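Local coordinates for KaiC-like domain-containing protein (Pyrococcus horikoshii, PDB 2EKD) that is of unknown function but is probably a KaiC-like protein related to the P-loop NTPases, at residues 14-19 and 175-180; 19-24 and 170-175; 119-124 and 153-158; 132-137 and 165-170. One frame throughout, in Å; residues are numbered along the deposited sequence.

Interaction 1 of 4, residues 14-19 and 175-180; sequences VGETVL and VTSILE
Strands 17-19 and 177-180 run parallel, their axes 4.6 Å apart at the closest and inclined by 27°, with Val18 beside Ser177 and Leu19 beside Ile178. Leu19 sits at the heart of the pairing: its N reaches Ser177 O at 2.9 Å, and its O receives Leu179 N at 2.8 Å in an almost straight bond (176° at the hydrogen). Before the strands settle into register, Thr17 O takes Thr176 N in its carbonyl plane and, more weakly, Ser177 N.

The side chains of Glu16, Thr176 and Ser177 knit the entry to this pair. Thr176 holds OG1 between its backbone N and carbonyl carbon (chi1 52°), which brings the hydroxyl to Thr17 N at 2.9 Å and also within 2.9 Å of Glu16 OE1. Ser177 OG donates to that same OE1 at 2.8 Å, on its syn lone pair, while OE2 is bonded to Arg13 N, so both carboxylate oxygens are engaged. Apolar side chains fill in around these bonds. Thr17 CG2 meets Val175 CG1 at 3.7 Å, the two side chains crossing at about a right angle, and Val18 CG1 rests on Leu179 CG at 4.0 Å.

Strand 149-156 pairs with the other edge of 17-22, and 185-190 runs antiparallel beyond 177-182; helix 165-174 packs on the face that carries Leu19 and Ile178.

Interaction 2 of 4, residues 19-24 and 170-175; sequences LVEYSG and LLEEVV
Leu19 reaches from strand 19-22 toward the last turns of helix 165-174, and its side chain can be followed outward. CB lies against both methyls of Val175; CG, anti to the backbone N (chi1 -167°), carries the two methyls on toward the helix. CD1 meets Leu171 CD1 at 4.2 Å, and CD2 sits 4.0 Å from Glu172 CG, the leucine and glutamate side chains crossing at about a right angle.

Two residues on, Glu21 extends from the strand toward Glu172. The modelled gap of 2.4 Å between Glu21 OE2 and Glu172 OE2 is too short to be trusted in detail. Lys189, on strand 185-190 beyond 177-182, makes salt bridges to Glu21 OE1 and Glu172 OE2. The lysine would offset part of the charge of two buried acids beside a leucine-valine patch; if they are truly so close, one probably keeps a proton, but the short gap is doubtful.

Interaction 3 of 4, residues 119-124 and 153-158; sequences LGLHKL and YFVNRN
His122 turns its ring in between its own backbone N and carbonyl carbon (chi1 52°), which brings the imidazole beneath Asn156 CB, while Asn156 sends its amide away from the ring (chi1 -176°), where ND2 bonds to Glu173 OE1 of the third subunit. CB makes a CH-pi contact, 3.8 Å from the ring centroid and only 4° off the normal. Gly120 C lies over the opposite face, toward the rim, while Phe154 O is at the ring edge.

That carbonyl is held by two waters. One donates to Phe154 O at 2.7 Å and accepts from Gly120 N; the other donates to Phe154 O at 2.8 Å and accepts from Leu121 N, so water bridges the two segments where their backbones part. Leu119 lies alongside Phe154, CD2 3.7 Å from Phe154 CD1. Beyond the glycine, Leu121 puts CB 4.0 Å from Val155 CG1 and CD2 near Tyr153 CD2.

The contact marks the C-terminal ends of adjacent parallel strands 114-119 and 149-156, where helices begin, Asn156 being the N-cap of helix 157-163. Strand 17-22 flanks 149-156 on its other edge. Helix 130-141 covers Leu121 and Tyr153, whereas helix 51-61 covers Leu119 and Phe154.

Interaction 4 of 4, residues 132-137 and 165-170; sequences ENINVV and SPILDL
Apolar packing carries the contact, and Ile167 is its centre. CD1 of Ile167 presses on Asn133 CB at 3.3 Å, the two side chains crossing at about a right angle, and the same methyl lies 4.4 Å from Ile134 CG1. It gets there because CG1 stands anti to the carbonyl carbon (chi1 -63°) and the chain bends again at chi2 (-62°), folding CD1 toward helix 132-137. The other branch, CG2, meets Val137 CG2 at 4.1 Å. Val137 spans two positions about one turn apart on the facing helix, its CG1 lying 4.3 Å from Leu170 CB.

Polar interactions lie to the side, and no hydrogen bond joins the two segments. Asn133 lays the carbon part of its side chain against Ile167, with OD1 3.7 Å from Ile167 CG1, while its ND2 bonds to Ile125 O near the C-terminal end of helix 121-127. Asp169 and Ser165 instead look outward, to Lys162 of the second subunit.

The helices run nearly parallel, 14° apart, and the segment axes approach to 10.1 Å. Side-by-side helices on one face of a largely parallel sheet are what a three-layered alpha/beta fold provides, consistent with membership of the P-loop NTPase clan; here helix 165-174 also borders the subunit interface.

How the interactions relate
All four contacts are buried; the centre of interaction 3 lies about 8 Å from the centre of the chain, that of interaction 4 about 16 Å. Interactions 1 and 2 share Leu19 of strand 17-22, and Val175, which follows helix 165-174; one uses the strand's backbone edge, the other the face turned to that helix. Interaction 3 adjoins the strand's other edge, where Val20 N and Tyr153 O lie 2.7 Å apart. Interaction 4 packs the same helix as interaction 2 against helix 130-141. Chemistry follows place: backbone and carboxylate-hydroxyl bonds in the sheet, leucine packing beside two lysine-bound acids where sheet meets helix, water at a strand end, and mostly hydrocarbon between helices.

Interaction 1 of 4, residues 14-19 and 175-180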
loop_
_atom_site.group_PDB
_atom_site.type_symbol
_atom_site.label_atom_id
_atom_site.label_comp_id
_atom_site.label_asym_id
_atom_site.label_seq_id
_atom_site.Cartn_x
_atom_site.Cartn_y
_atom_site.Cartn_z
ATOM N N VAL F 14 -36.686 -16.658 -9.798
ATOM C CA VAL F 14 -35.978 -17.389 -10.832
ATOM C C VAL F 14 -35.193 -16.471 -11.746
ATOM O O VAL F 14 -35.649 -15.380 -12.094
ATOM C CB VAL F 14 -36.941 -18.241 -11.691
ATOM C CG1 VAL F 14 -37.566 -19.316 -10.838
ATOM C CG2 VAL F 14 -38.012 -17.362 -12.309
ATOM N N GLY F 15 -34.001 -16.923 -12.125
ATOM C CA GLY F 15 -33.156 -16.142 -13.006
ATOM C C GLY F 15 -32.155 -15.290 -12.250
ATOM O O GLY F 15 -31.233 -14.737 -12.855
ATOM N N GLU F 16 -32.325 -15.174 -10.935
ATOM C CA GLU F 16 -31.398 -14.369 -10.145
ATOM C C GLU F 16 -30.047 -15.027 -9.921
ATOM O O GLU F 16 -29.918 -16.253 -9.913
ATOM C CB GLU F 16 -31.967 -14.035 -8.762
ATOM C CG GLU F 16 -32.936 -12.866 -8.714
ATOM C CD GLU F 16 -33.033 -12.243 -7.323
ATOM O OE1 GLU F 16 -32.037 -11.633 -6.862
ATOM O OE2 GLU F 16 -34.099 -12.366 -6.687
ATOM N N THR F 17 -29.037 -14.187 -9.750
ATOM C CA THR F 17 -27.704 -14.657 -9.427
ATOM C C THR F 17 -27.448 -13.984 -8.085
ATOM O O THR F 17 -27.403 -12.756 -7.986
ATOM C CB THR F 17 -26.655 -14.221 -10.457
ATOM O OG1 THR F 17 -26.907 -14.898 -11.696
ATOM C CG2 THR F 17 -25.255 -14.587 -9.967
ATOM N N VAL F 18 -27.316 -14.802 -7.050
ATOM C CA VAL F 18 -27.103 -14.308 -5.704
ATOM C C VAL F 18 -25.677 -14.545 -5.235
ATOM O O VAL F 18 -25.190 -15.675 -5.214
ATOM C CB VAL F 18 -28.072 -14.996 -4.716
ATOM C CG1 VAL F 18 -28.023 -14.308 -3.375
ATOM C CG2 VAL F 18 -29.487 -14.989 -5.284
ATOM N N LEU F 19 -25.004 -13.469 -4.857
ATOM C CA LEU F 19 -23.648 -13.583 -4.369
ATOM C C LEU F 19 -23.742 -13.784 -2.859
ATOM O O LEU F 19 -24.380 -12.995 -2.160
ATOM C CB LEU F 19 -22.874 -12.307 -4.700
ATOM C CG LEU F 19 -21.350 -12.329 -4.552
ATOM C CD1 LEU F 19 -20.750 -13.452 -5.398
ATOM C CD2 LEU F 19 -20.800 -10.977 -4.982
ATOM N N VAL F 175 -24.321 -9.234 -10.266
ATOM C CA VAL F 175 -25.314 -10.098 -9.646
ATOM C C VAL F 175 -26.584 -9.317 -9.306
ATOM O O VAL F 175 -26.560 -8.084 -9.248
ATOM C CB VAL F 175 -24.751 -10.787 -8.371
ATOM C CG1 VAL F 175 -23.505 -11.599 -8.736
ATOM C CG2 VAL F 175 -24.436 -9.749 -7.291
ATOM N N THR F 176 -27.688 -10.032 -9.089
ATOM C CA THR F 176 -28.968 -9.400 -8.764
ATOM C C THR F 176 -29.205 -9.219 -7.261
ATOM O O THR F 176 -29.965 -8.343 -6.852
ATOM C CB THR F 176 -30.159 -10.193 -9.361
ATOM O OG1 THR F 176 -30.058 -11.573 -8.982
ATOM C CG2 THR F 176 -30.165 -10.085 -10.877
ATOM N N SER F 177 -28.573 -10.055 -6.445
ATOM C CA SER F 177 -28.714 -9.949 -4.994
ATOM C C SER F 177 -27.397 -10.297 -4.320
ATOM O O SER F 177 -26.621 -11.118 -4.824
ATOM C CB SER F 177 -29.806 -10.887 -4.460
ATOM O OG SER F 177 -31.101 -10.315 -4.563
ATOM N N ILE F 178 -27.144 -9.661 -3.185
ATOM C CA ILE F 178 -25.925 -9.924 -2.435
ATOM C C ILE F 178 -26.256 -10.191 -0.979
ATOM O O ILE F 178 -26.967 -9.413 -0.344
ATOM C CB ILE F 178 -24.940 -8.737 -2.492
ATOM C CG1 ILE F 178 -24.525 -8.475 -3.946
ATOM C CG2 ILE F 178 -23.726 -9.038 -1.615
ATOM C CD1 ILE F 178 -23.666 -7.229 -4.136
ATOM N N LEU F 179 -25.750 -11.307 -0.469
ATOM C CA LEU F 179 -25.941 -11.678 0.921
ATOM C C LEU F 179 -24.576 -11.708 1.582
ATOM O O LEU F 179 -23.596 -12.156 0.979
ATOM C CB LEU F 179 -26.577 -13.067 1.047
ATOM C CG LEU F 179 -27.993 -13.259 0.495
ATOM C CD1 LEU F 179 -28.462 -14.678 0.789
ATOM C CD2 LEU F 179 -28.940 -12.240 1.126
ATOM N N GLU F 180 -24.499 -11.220 2.811
ATOM C CA GLU F 180 -23.235 -11.251 3.518
ATOM C C GLU F 180 -23.443 -11.934 4.863
ATOM O O GLU F 180 -24.250 -11.487 5.683
ATOM C CB GLU F 180 -22.669 -9.842 3.725
ATOM C CG GLU F 180 -21.148 -9.854 3.818
ATOM C CD GLU F 180 -20.537 -8.507 4.170
ATOM O OE1 GLU F 180 -20.985 -7.473 3.617
ATOM O OE2 GLU F 180 -19.592 -8.489 4.993
#

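Interaction 2 of 4, residues 19-24 and 170-175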
loop_
_atom_site.group_PDB
_atom_site.type_symbol
_atom_site.label_atom_id
_atom_site.label_comp_id
_atom_site.label_asym_id
_atom_site.label_seq_id
_atom_site.Cartn_x
_atom_site.Cartn_y
_atom_site.Cartn_z
ATOM N N LEU F 19 -25.004 -13.469 -4.857
ATOM C CA LEU F 19 -23.648 -13.583 -4.369
ATOM C C LEU F 19 -23.742 -13.784 -2.859
ATOM O O LEU F 19 -24.380 -12.995 -2.160
ATOM C CB LEU F 19 -22.874 -12.307 -4.700
ATOM C CG LEU F 19 -21.350 -12.329 -4.552
ATOM C CD1 LEU F 19 -20.750 -13.452 -5.398
ATOM C CD2 LEU F 19 -20.800 -10.977 -4.982
ATOM N N VAL F 20 -23.137 -14.859 -2.368
ATOM C CA VAL F 20 -23.127 -15.159 -0.942
ATOM C C VAL F 20 -21.696 -14.950 -0.442
ATOM O O VAL F 20 -20.820 -15.799 -0.647
ATOM C CB VAL F 20 -23.553 -16.624 -0.671
ATOM C CG1 VAL F 20 -23.526 -16.914 0.830
ATOM C CG2 VAL F 20 -24.947 -16.871 -1.239
ATOM N N GLU F 21 -21.466 -13.808 0.201
ATOM C CA GLU F 21 -20.149 -13.468 0.712
ATOM C C GLU F 21 -19.928 -13.990 2.123
ATOM O O GLU F 21 -20.772 -13.828 3.008
ATOM C CB GLU F 21 -19.955 -11.947 0.662
ATOM C CG GLU F 21 -20.203 -11.381 -0.724
ATOM C CD GLU F 21 -20.025 -9.880 -0.823
ATOM O OE1 GLU F 21 -20.174 -9.169 0.192
ATOM O OE2 GLU F 21 -19.757 -9.404 -1.938
ATOM N N TYR F 22 -18.783 -14.625 2.333
ATOM C CA TYR F 22 -18.464 -15.165 3.645
ATOM C C TYR F 22 -16.968 -15.028 3.919
ATOM O O TYR F 22 -16.226 -14.523 3.075
ATOM C CB TYR F 22 -18.906 -16.634 3.717
ATOM C CG TYR F 22 -18.117 -17.589 2.845
ATOM C CD1 TYR F 22 -16.954 -18.202 3.321
ATOM C CD2 TYR F 22 -18.532 -17.887 1.543
ATOM C CE1 TYR F 22 -16.228 -19.089 2.525
ATOM C CE2 TYR F 22 -17.812 -18.771 0.740
ATOM C CZ TYR F 22 -16.660 -19.369 1.238
ATOM O OH TYR F 22 -15.936 -20.244 0.452
ATOM N N SER F 23 -16.541 -15.450 5.105
ATOM C CA SER F 23 -15.128 -15.414 5.493
ATOM C C SER F 23 -14.766 -16.767 6.105
ATOM O O SER F 23 -15.646 -17.591 6.357
ATOM C CB SER F 23 -14.871 -14.317 6.530
ATOM O OG SER F 23 -15.480 -14.649 7.771
ATOM N N GLY F 24 -13.479 -16.983 6.359
ATOM C CA GLY F 24 -13.036 -18.234 6.945
ATOM C C GLY F 24 -13.686 -18.578 8.281
ATOM O O GLY F 24 -13.797 -19.755 8.625
ATOM N N LEU F 170 -16.797 -5.404 -9.379
ATOM C CA LEU F 170 -17.382 -5.783 -10.654
ATOM C C LEU F 170 -18.355 -6.939 -10.438
ATOM O O LEU F 170 -19.434 -6.967 -11.022
ATOM C CB LEU F 170 -16.300 -6.220 -11.642
ATOM C CG LEU F 170 -15.744 -5.252 -12.683
ATOM C CD1 LEU F 170 -15.117 -6.093 -13.790
ATOM C CD2 LEU F 170 -16.841 -4.369 -13.273
ATOM N N LEU F 171 -17.951 -7.890 -9.599
ATOM C CA LEU F 171 -18.764 -9.062 -9.289
ATOM C C LEU F 171 -20.072 -8.669 -8.605
ATOM O O LEU F 171 -21.143 -9.178 -8.953
ATOM C CB LEU F 171 -17.995 -10.010 -8.363
ATOM C CG LEU F 171 -17.857 -11.486 -8.730
ATOM C CD1 LEU F 171 -17.297 -12.225 -7.525
ATOM C CD2 LEU F 171 -19.200 -12.078 -9.141
ATOM N N GLU F 172 -19.979 -7.784 -7.615
ATOM C CA GLU F 172 -21.161 -7.341 -6.887
ATOM C C GLU F 172 -22.098 -6.581 -7.818
ATOM O O GLU F 172 -23.311 -6.561 -7.610
ATOM C CB GLU F 172 -20.765 -6.456 -5.696
ATOM C CG GLU F 172 -19.836 -7.150 -4.690
ATOM C CD GLU F 172 -19.712 -6.398 -3.371
ATOM O OE1 GLU F 172 -19.599 -5.154 -3.386
ATOM O OE2 GLU F 172 -19.711 -7.054 -2.310
ATOM N N GLU F 173 -21.531 -5.979 -8.858
ATOM C CA GLU F 173 -22.316 -5.221 -9.823
ATOM C C GLU F 173 -23.194 -6.100 -10.726
ATOM O O GLU F 173 -24.369 -5.804 -10.935
ATOM C CB GLU F 173 -21.390 -4.375 -10.708
ATOM C CG GLU F 173 -22.136 -3.434 -11.650
ATOM C CD GLU F 173 -21.220 -2.672 -12.609
ATOM O OE1 GLU F 173 -20.125 -2.223 -12.196
ATOM O OE2 GLU F 173 -21.614 -2.503 -13.783
ATOM N N VAL F 174 -22.623 -7.180 -11.257
ATOM C CA VAL F 174 -23.351 -8.052 -12.171
ATOM C C VAL F 174 -24.406 -8.962 -11.566
ATOM O O VAL F 174 -25.298 -9.425 -12.281
ATOM C CB VAL F 174 -22.382 -8.916 -13.005
ATOM C CG1 VAL F 174 -21.408 -8.015 -13.760
ATOM C CG2 VAL F 174 -21.639 -9.887 -12.106
ATOM N N VAL F 175 -24.321 -9.234 -10.266
ATOM C CA VAL F 175 -25.314 -10.098 -9.646
ATOM C C VAL F 175 -26.584 -9.317 -9.306
ATOM O O VAL F 175 -26.560 -8.084 -9.248
ATOM C CB VAL F 175 -24.751 -10.787 -8.371
ATOM C CG1 VAL F 175 -23.505 -11.599 -8.736
ATOM C CG2 VAL F 175 -24.436 -9.749 -7.291
#

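Interaction 3 of 4, residues 119-124 and 153-158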
loop_
_atom_site.group_PDB
_atom_site.type_symbol
_atom_site.label_atom_id
_atom_site.label_comp_id
_atom_site.label_asym_id
_atom_site.label_seq_id
_atom_site.Cartn_x
_atom_site.Cartn_y
_atom_site.Cartn_z
ATOM N N LEU F 119 -19.848 -23.189 -5.883
ATOM C CA LEU F 119 -18.806 -23.086 -4.873
ATOM C C LEU F 119 -17.386 -22.973 -5.431
ATOM O O LEU F 119 -17.049 -23.581 -6.452
ATOM C CB LEU F 119 -18.882 -24.303 -3.943
ATOM C CG LEU F 119 -20.262 -24.746 -3.431
ATOM C CD1 LEU F 119 -20.113 -26.028 -2.611
ATOM C CD2 LEU F 119 -20.896 -23.648 -2.589
ATOM N N GLY F 120 -16.565 -22.177 -4.749
ATOM C CA GLY F 120 -15.177 -22.009 -5.131
ATOM C C GLY F 120 -14.774 -20.958 -6.147
ATOM O O GLY F 120 -13.630 -20.987 -6.613
ATOM N N LEU F 121 -15.664 -20.030 -6.491
ATOM C CA LEU F 121 -15.321 -19.004 -7.486
ATOM C C LEU F 121 -14.084 -18.164 -7.133
ATOM O O LEU F 121 -13.291 -17.812 -8.021
ATOM C CB LEU F 121 -16.497 -18.056 -7.721
ATOM C CG LEU F 121 -16.326 -17.174 -8.966
ATOM C CD1 LEU F 121 -16.536 -18.040 -10.196
ATOM C CD2 LEU F 121 -17.315 -16.016 -8.965
ATOM N N HIS F 122 -13.929 -17.825 -5.855
ATOM C CA HIS F 122 -12.782 -17.023 -5.421
ATOM C C HIS F 122 -11.439 -17.672 -5.779
ATOM O O HIS F 122 -10.436 -16.976 -5.945
ATOM C CB HIS F 122 -12.837 -16.765 -3.915
ATOM C CG HIS F 122 -12.999 -18.004 -3.092
ATOM N ND1 HIS F 122 -14.233 -18.546 -2.799
ATOM C CD2 HIS F 122 -12.082 -18.825 -2.525
ATOM C CE1 HIS F 122 -14.068 -19.645 -2.087
ATOM N NE2 HIS F 122 -12.774 -19.837 -1.908
ATOM N N LYS F 123 -11.419 -18.997 -5.908
ATOM C CA LYS F 123 -10.183 -19.695 -6.263
ATOM C C LYS F 123 -9.758 -19.357 -7.693
ATOM O O LYS F 123 -8.578 -19.112 -7.952
ATOM C CB LYS F 123 -10.353 -21.214 -6.114
ATOM C CG LYS F 123 -10.487 -21.676 -4.671
ATOM C CD LYS F 123 -10.780 -23.167 -4.585
ATOM C CE LYS F 123 -10.983 -23.605 -3.132
ATOM N NZ LYS F 123 -11.165 -25.083 -2.995
ATOM N N LEU F 124 -10.718 -19.343 -8.614
ATOM C CA LEU F 124 -10.425 -19.021 -10.012
ATOM C C LEU F 124 -9.863 -17.615 -10.116
ATOM O O LEU F 124 -8.995 -17.331 -10.948
ATOM C CB LEU F 124 -11.689 -19.090 -10.863
ATOM C CG LEU F 124 -12.341 -20.453 -11.065
ATOM C CD1 LEU F 124 -13.584 -20.292 -11.963
ATOM C CD2 LEU F 124 -11.326 -21.403 -11.697
ATOM N N TYR F 153 -23.755 -18.011 -5.547
ATOM C CA TYR F 153 -22.298 -18.094 -5.602
ATOM C C TYR F 153 -21.689 -17.827 -4.232
ATOM O O TYR F 153 -21.684 -16.687 -3.763
ATOM C CB TYR F 153 -21.724 -17.083 -6.594
ATOM C CG TYR F 153 -21.905 -17.425 -8.056
ATOM C CD1 TYR F 153 -23.147 -17.292 -8.685
ATOM C CD2 TYR F 153 -20.821 -17.845 -8.822
ATOM C CE1 TYR F 153 -23.295 -17.564 -10.042
ATOM C CE2 TYR F 153 -20.955 -18.122 -10.175
ATOM C CZ TYR F 153 -22.188 -17.978 -10.782
ATOM O OH TYR F 153 -22.300 -18.254 -12.125
ATOM N N PHE F 154 -21.197 -18.885 -3.588
ATOM C CA PHE F 154 -20.559 -18.767 -2.279
ATOM C C PHE F 154 -19.121 -18.326 -2.515
ATOM O O PHE F 154 -18.324 -19.085 -3.066
ATOM C CB PHE F 154 -20.537 -20.114 -1.556
ATOM C CG PHE F 154 -21.839 -20.491 -0.911
ATOM C CD1 PHE F 154 -22.966 -20.764 -1.681
ATOM C CD2 PHE F 154 -21.926 -20.615 0.471
ATOM C CE1 PHE F 154 -24.164 -21.158 -1.082
ATOM C CE2 PHE F 154 -23.116 -21.010 1.082
ATOM C CZ PHE F 154 -24.239 -21.282 0.299
ATOM N N VAL F 155 -18.785 -17.108 -2.110
ATOM C CA VAL F 155 -17.426 -16.621 -2.304
ATOM C C VAL F 155 -16.811 -16.104 -1.012
ATOM O O VAL F 155 -17.480 -15.456 -0.206
ATOM C CB VAL F 155 -17.367 -15.477 -3.346
ATOM C CG1 VAL F 155 -18.026 -15.919 -4.660
ATOM C CG2 VAL F 155 -18.045 -14.230 -2.790
ATOM N N ASN F 156 -15.536 -16.421 -0.812
ATOM C CA ASN F 156 -14.810 -15.940 0.349
ATOM C C ASN F 156 -14.421 -14.518 -0.060
ATOM O O ASN F 156 -13.484 -14.316 -0.825
ATOM C CB ASN F 156 -13.564 -16.786 0.597
ATOM C CG ASN F 156 -12.840 -16.382 1.856
ATOM O OD1 ASN F 156 -12.626 -15.200 2.096
ATOM N ND2 ASN F 156 -12.446 -17.363 2.665
ATOM N N ARG F 157 -15.174 -13.549 0.447
ATOM C CA ARG F 157 -14.994 -12.132 0.139
ATOM C C ARG F 157 -13.574 -11.576 0.273
ATOM O O ARG F 157 -13.076 -10.927 -0.642
ATOM C CB ARG F 157 -15.944 -11.298 1.003
ATOM C CG ARG F 157 -15.892 -9.810 0.709
ATOM C CD ARG F 157 -16.604 -9.005 1.777
ATOM N NE ARG F 157 -16.870 -7.644 1.325
ATOM C CZ ARG F 157 -15.930 -6.738 1.071
ATOM N NH1 ARG F 157 -14.647 -7.037 1.227
ATOM N NH2 ARG F 157 -16.280 -5.528 0.648
ATOM N N ASN F 158 -12.935 -11.827 1.409
ATOM C CA ASN F 158 -11.584 -11.336 1.657
ATOM C C ASN F 158 -10.565 -11.827 0.642
ATOM O O ASN F 158 -9.651 -11.090 0.270
ATOM C CB ASN F 158 -11.123 -11.721 3.064
ATOM C CG ASN F 158 -11.938 -11.041 4.146
ATOM O OD1 ASN F 158 -12.443 -9.932 3.953
ATOM N ND2 ASN F 158 -12.057 -11.694 5.301
HETATM O O HOH W 1 -17.261 -21.355 -2.116
HETATM O O HOH W 2 -18.614 -19.467 -5.812
#

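Interaction 4 of 4, residues 132-137 and 165-170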
loop_
_atom_site.group_PDB
_atom_site.type_symbol
_atom_site.label_atom_id
_atom_site.label_comp_id
_atom_site.label_asym_id
_atom_site.label_seq_id
_atom_site.Cartn_x
_atom_site.Cartn_y
_atom_site.Cartn_z
ATOM N N GLU F 132 -7.809 -12.355 -16.755
ATOM C CA GLU F 132 -8.494 -13.626 -16.543
ATOM C C GLU F 132 -9.631 -13.451 -15.534
ATOM O O GLU F 132 -10.666 -14.112 -15.634
ATOM C CB GLU F 132 -7.493 -14.691 -16.071
ATOM C CG GLU F 132 -6.397 -14.952 -17.100
ATOM C CD GLU F 132 -5.200 -15.736 -16.561
ATOM O OE1 GLU F 132 -4.703 -15.425 -15.450
ATOM O OE2 GLU F 132 -4.735 -16.658 -17.271
ATOM N N ASN F 133 -9.441 -12.554 -14.572
ATOM C CA ASN F 133 -10.466 -12.280 -13.563
ATOM C C ASN F 133 -11.703 -11.716 -14.254
ATOM O O ASN F 133 -12.832 -12.127 -13.977
ATOM C CB ASN F 133 -9.951 -11.264 -12.533
ATOM C CG ASN F 133 -8.928 -11.861 -11.567
ATOM O OD1 ASN F 133 -8.299 -11.134 -10.802
ATOM N ND2 ASN F 133 -8.767 -13.183 -11.592
ATOM N N ILE F 134 -11.489 -10.766 -15.155
ATOM C CA ILE F 134 -12.593 -10.163 -15.886
ATOM C C ILE F 134 -13.378 -11.250 -16.642
ATOM O O ILE F 134 -14.605 -11.187 -16.735
ATOM C CB ILE F 134 -12.063 -9.077 -16.861
ATOM C CG1 ILE F 134 -11.633 -7.850 -16.060
ATOM C CG2 ILE F 134 -13.127 -8.695 -17.873
ATOM C CD1 ILE F 134 -10.693 -6.926 -16.799
ATOM N N ASN F 135 -12.679 -12.246 -17.175
ATOM C CA ASN F 135 -13.370 -13.319 -17.887
ATOM C C ASN F 135 -14.205 -14.145 -16.914
ATOM O O ASN F 135 -15.276 -14.635 -17.267
ATOM C CB ASN F 135 -12.378 -14.217 -18.636
ATOM C CG ASN F 135 -11.782 -13.527 -19.850
ATOM O OD1 ASN F 135 -12.478 -12.800 -20.562
ATOM N ND2 ASN F 135 -10.492 -13.755 -20.098
ATOM N N VAL F 136 -13.720 -14.289 -15.685
ATOM C CA VAL F 136 -14.464 -15.032 -14.674
ATOM C C VAL F 136 -15.760 -14.278 -14.382
ATOM O O VAL F 136 -16.835 -14.879 -14.293
ATOM C CB VAL F 136 -13.662 -15.176 -13.359
ATOM C CG1 VAL F 136 -14.562 -15.752 -12.265
ATOM C CG2 VAL F 136 -12.455 -16.092 -13.584
ATOM N N VAL F 137 -15.657 -12.960 -14.243
ATOM C CA VAL F 137 -16.835 -12.157 -13.978
ATOM C C VAL F 137 -17.833 -12.262 -15.142
ATOM O O VAL F 137 -19.037 -12.365 -14.915
ATOM C CB VAL F 137 -16.465 -10.677 -13.734
ATOM C CG1 VAL F 137 -17.739 -9.824 -13.590
ATOM C CG2 VAL F 137 -15.621 -10.563 -12.469
ATOM N N SER F 165 -9.398 -5.849 -5.431
ATOM C CA SER F 165 -10.571 -5.111 -4.987
ATOM C C SER F 165 -11.501 -4.723 -6.149
ATOM O O SER F 165 -12.725 -4.780 -6.013
ATOM C CB SER F 165 -10.126 -3.865 -4.217
ATOM O OG SER F 165 -11.117 -3.475 -3.284
ATOM N N PRO F 166 -10.939 -4.307 -7.300
ATOM C CA PRO F 166 -11.797 -3.936 -8.433
ATOM C C PRO F 166 -12.694 -5.098 -8.867
ATOM O O PRO F 166 -13.880 -4.916 -9.145
ATOM C CB PRO F 166 -10.792 -3.555 -9.520
ATOM C CG PRO F 166 -9.682 -2.951 -8.737
ATOM C CD PRO F 166 -9.539 -3.925 -7.566
ATOM N N ILE F 167 -12.117 -6.293 -8.913
ATOM C CA ILE F 167 -12.849 -7.484 -9.314
ATOM C C ILE F 167 -14.061 -7.743 -8.418
ATOM O O ILE F 167 -15.127 -8.126 -8.901
ATOM C CB ILE F 167 -11.930 -8.718 -9.297
ATOM C CG1 ILE F 167 -10.807 -8.526 -10.318
ATOM C CG2 ILE F 167 -12.737 -9.978 -9.586
ATOM C CD1 ILE F 167 -11.297 -8.397 -11.752
ATOM N N LEU F 168 -13.899 -7.537 -7.115
ATOM C CA LEU F 168 -15.006 -7.746 -6.198
ATOM C C LEU F 168 -16.150 -6.791 -6.546
ATOM O O LEU F 168 -17.307 -7.198 -6.616
ATOM C CB LEU F 168 -14.558 -7.526 -4.750
ATOM C CG LEU F 168 -15.667 -7.720 -3.711
ATOM C CD1 LEU F 168 -16.250 -9.137 -3.832
ATOM C CD2 LEU F 168 -15.096 -7.497 -2.302
ATOM N N ASP F 169 -15.820 -5.523 -6.767
ATOM C CA ASP F 169 -16.828 -4.525 -7.110
ATOM C C ASP F 169 -17.540 -4.866 -8.419
ATOM O O ASP F 169 -18.734 -4.628 -8.563
ATOM C CB ASP F 169 -16.188 -3.138 -7.220
ATOM C CG ASP F 169 -15.937 -2.502 -5.864
ATOM O OD1 ASP F 169 -16.928 -2.120 -5.195
ATOM O OD2 ASP F 169 -14.753 -2.391 -5.469
ATOM N N LEU F 170 -16.797 -5.404 -9.379
ATOM C CA LEU F 170 -17.382 -5.783 -10.654
ATOM C C LEU F 170 -18.355 -6.939 -10.438
ATOM O O LEU F 170 -19.434 -6.967 -11.022
ATOM C CB LEU F 170 -16.300 -6.220 -11.642
ATOM C CG LEU F 170 -15.744 -5.252 -12.683
ATOM C CD1 LEU F 170 -15.117 -6.093 -13.790
ATOM C CD2 LEU F 170 -16.841 -4.369 -13.273
#